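Long-range contact in tryptophan halogenase superfamily (Brevundimonas sp. BAL3, PDB 6FRL), which is a flavin-dependent halogenase that prefers bromination over chlorination: residues Y119-Q123 against L476-L480. Sequence-based numbering, arbitrary orientation.
Sequences YWLKQ and LARSL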
ATOM      1  N   TYR B 119       2.642  18.134  15.505  1.00 27.77           N
ATOM      2  CA  TYR B 119       2.626  18.649  16.860  1.00 30.15           C
ATOM      3  C   TYR B 119       4.059  19.060  17.298  1.00 32.02           C
ATOM      4  O   TYR B 119       4.261  20.147  17.864  1.00 30.18           O
ATOM      5  CB  TYR B 119       2.037  17.616  17.814  1.00 32.98           C
ATOM      6  CG  TYR B 119       0.594  17.258  17.542  1.00 35.60           C
ATOM      7  CD1 TYR B 119      -0.457  18.012  18.062  1.00 38.70           C
ATOM      8  CD2 TYR B 119       0.274  16.136  16.770  1.00 40.60           C
ATOM      9  CE1 TYR B 119      -1.791  17.667  17.804  1.00 43.46           C
ATOM     10  CE2 TYR B 119      -1.053  15.767  16.503  1.00 42.67           C
ATOM     11  CZ  TYR B 119      -2.080  16.527  17.023  1.00 45.35           C
ATOM     12  OH  TYR B 119      -3.377  16.148  16.737  1.00 50.28           O
ATOM     13  N   TRP B 120       5.059  18.213  16.994  1.00 31.69           N
ATOM     14  CA  TRP B 120       6.459  18.534  17.273  1.00 28.44           C
ATOM     15  C   TRP B 120       6.893  19.828  16.584  1.00 30.15           C
ATOM     16  O   TRP B 120       7.608  20.645  17.176  1.00 31.04           O
ATOM     17  CB  TRP B 120       7.385  17.397  16.845  1.00 28.86           C
ATOM     18  CG  TRP B 120       8.827  17.660  17.143  1.00 28.76           C
ATOM     19  CD1 TRP B 120       9.455  17.548  18.351  1.00 28.69           C
ATOM     20  CD2 TRP B 120       9.811  18.113  16.220  1.00 26.95           C
ATOM     21  NE1 TRP B 120      10.787  17.887  18.231  1.00 28.60           N
ATOM     22  CE2 TRP B 120      11.031  18.240  16.931  1.00 27.82           C
ATOM     23  CE3 TRP B 120       9.786  18.415  14.860  1.00 26.15           C
ATOM     24  CZ2 TRP B 120      12.227  18.674  16.319  1.00 28.06           C
ATOM     25  CZ3 TRP B 120      10.974  18.854  14.243  1.00 25.92           C
ATOM     26  CH2 TRP B 120      12.176  18.975  14.979  1.00 26.59           C
ATOM     27  N   LEU B 121       6.480  20.023  15.340  1.00 29.79           N
ATOM     28  CA  LEU B 121       6.804  21.273  14.645  1.00 30.89           C
ATOM     29  C   LEU B 121       6.164  22.522  15.262  1.00 32.38           C
ATOM     30  O   LEU B 121       6.836  23.542  15.389  1.00 33.39           O
ATOM     31  CB  LEU B 121       6.473  21.194  13.151  1.00 28.57           C
ATOM     32  CG  LEU B 121       7.462  20.318  12.384  1.00 27.04           C
ATOM     33  CD1 LEU B 121       6.869  19.784  11.087  1.00 26.78           C
ATOM     34  CD2 LEU B 121       8.746  21.104  12.143  1.00 27.37           C
ATOM     35  N   LYS B 122       4.890  22.441  15.639  1.00 34.37           N
ATOM     36  CA  LYS B 122       4.223  23.534  16.355  1.00 38.40           C
ATOM     37  C   LYS B 122       5.032  23.964  17.575  1.00 39.23           C
ATOM     38  O   LYS B 122       5.335  25.148  17.753  1.00 37.96           O
ATOM     39  CB  LYS B 122       2.801  23.151  16.811  1.00 40.55           C
ATOM     40  CG  LYS B 122       2.203  24.188  17.761  1.00 40.58           C
ATOM     41  CD  LYS B 122       0.720  23.884  18.039  1.00 44.87           C
ATOM     42  CE  LYS B 122       0.067  24.954  18.875  1.00 44.46           C
ATOM     43  NZ  LYS B 122       0.257  26.275  18.209  1.00 46.39           N
ATOM     44  N   GLN B 123       5.393  22.995  18.401  1.00 43.89           N
ATOM     45  CA  GLN B 123       6.160  23.275  19.628  1.00 46.89           C
ATOM     46  C   GLN B 123       7.545  23.807  19.298  1.00 44.16           C
ATOM     47  O   GLN B 123       8.054  24.706  19.958  1.00 48.17           O
ATOM     48  CB  GLN B 123       6.238  22.038  20.530  1.00 52.59           C
ATOM     49  CG  GLN B 123       6.583  22.321  21.995  1.00 61.33           C
ATOM     50  CD  GLN B 123       5.530  23.155  22.740  1.00 64.93           C
ATOM     51  OE1 GLN B 123       4.328  23.121  22.447  1.00 64.84           O
ATOM     52  NE2 GLN B 123       6.000  23.937  23.693  1.00 68.36           N
ATOM     53  N   LEU B 476       0.304  21.142  25.324  1.00 54.57           N
ATOM     54  CA  LEU B 476       1.157  20.434  24.382  1.00 57.95           C
ATOM     55  C   LEU B 476       2.537  20.217  24.984  1.00 58.36           C
ATOM     56  O   LEU B 476       3.008  19.066  25.030  1.00 64.77           O
ATOM     57  CB  LEU B 476       1.259  21.236  23.067  1.00 59.60           C
ATOM     58  CG  LEU B 476       2.180  20.825  21.907  1.00 60.75           C
ATOM     59  CD1 LEU B 476       1.851  19.438  21.386  1.00 59.92           C
ATOM     60  CD2 LEU B 476       2.146  21.908  20.830  1.00 62.09           C
ATOM     61  N   ALA B 477       3.140  21.305  25.477  1.00 53.51           N
ATOM     62  CA  ALA B 477       4.502  21.298  26.039  1.00 55.11           C
ATOM     63  C   ALA B 477       4.737  20.223  27.099  1.00 57.88           C
ATOM     64  O   ALA B 477       5.841  19.661  27.175  1.00 53.30           O
ATOM     65  CB  ALA B 477       4.855  22.658  26.620  1.00 54.42           C
ATOM     66  N   ARG B 478       3.694  19.948  27.896  1.00 59.37           N
ATOM     67  CA  ARG B 478       3.762  18.966  28.982  1.00 64.18           C
ATOM     68  C   ARG B 478       3.472  17.548  28.530  1.00 56.90           C
ATOM     69  O   ARG B 478       4.057  16.630  29.068  1.00 60.76           O
ATOM     70  CB  ARG B 478       2.868  19.381  30.185  1.00 69.88           C
ATOM     71  CG  ARG B 478       3.508  20.504  31.011  1.00 76.22           C
ATOM     72  CD  ARG B 478       2.896  20.683  32.392  1.00 85.21           C
ATOM     73  NE  ARG B 478       1.487  21.107  32.351  1.00 93.07           N
ATOM     74  CZ  ARG B 478       1.042  22.364  32.205  1.00 85.47           C
ATOM     75  NH1 ARG B 478       1.884  23.388  32.026  1.00 81.87           N
ATOM     76  NH2 ARG B 478      -0.273  22.603  32.186  1.00 83.41           N
ATOM     77  N   SER B 479       2.579  17.357  27.567  1.00 51.26           N
ATOM     78  CA  SER B 479       2.402  16.023  26.926  1.00 48.78           C
ATOM     79  C   SER B 479       3.710  15.537  26.271  1.00 43.77           C
ATOM     80  O   SER B 479       4.083  14.374  26.383  1.00 37.93           O
ATOM     81  CB  SER B 479       1.282  16.010  25.876  1.00 46.12           C
ATOM     82  OG  SER B 479       0.574  17.225  25.865  1.00 51.00           O
ATOM     83  N   LEU B 480       4.397  16.446  25.603  1.00 41.67           N
ATOM     84  CA  LEU B 480       5.671  16.137  24.976  1.00 41.31           C
ATOM     85  C   LEU B 480       6.798  15.864  25.990  1.00 43.10           C
ATOM     86  O   LEU B 480       7.619  15.002  25.750  1.00 39.81           O
ATOM     87  CB  LEU B 480       6.072  17.244  23.983  1.00 38.68           C
ATOM     88  CG  LEU B 480       5.669  16.917  22.522  1.00 39.09           C
ATOM     89  CD1 LEU B 480       4.173  16.648  22.328  1.00 38.08           C
ATOM     90  CD2 LEU B 480       6.076  18.006  21.564  1.00 39.47           C
TER
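Lys122, whose NZ forms a salt bridge with Asp469, runs its aliphatic chain past Leu476 on the way, with Lys122 CD 3.7 Å from Leu476 CD2. The two side chains meet at a slant; the ammonium group pairs just ahead of helix 473-492, and the methylenes lie against the leucine. Gln123 reaches farther across. Its CG stands anti to the backbone N (chi1 -160°) and the chain then bends at chi2 (64°), which lays the amide against Leu476 and Ala477. There Gln123 NE2 lies 3.4 Å from Ala477 CB, and OE1 lies beside Leu476 CG and CD2, the two side chains sliding past each other in opposite directions; no hydrogen bond spans the two segments. Leu476 CD1 comes within 4.0 Å of Tyr119 CB, while the end of the Tyr119 side chain leads away from the segment 476-480; Tyr119 also touches Ile114 and Val468. One turn on, Leu480 CD2 sits 4.2 Å from Gln123 CB and also approaches the Trp120 backbone, with Tyr135 touching Leu480 as well. The axes of the two short segments come within 10.6 Å, with a signed crossing angle of -120°. This is largely apolar helix-helix packing at the periphery of the halogenase chain, joining helix 116-125 to helix 473-492, near the C-terminal end.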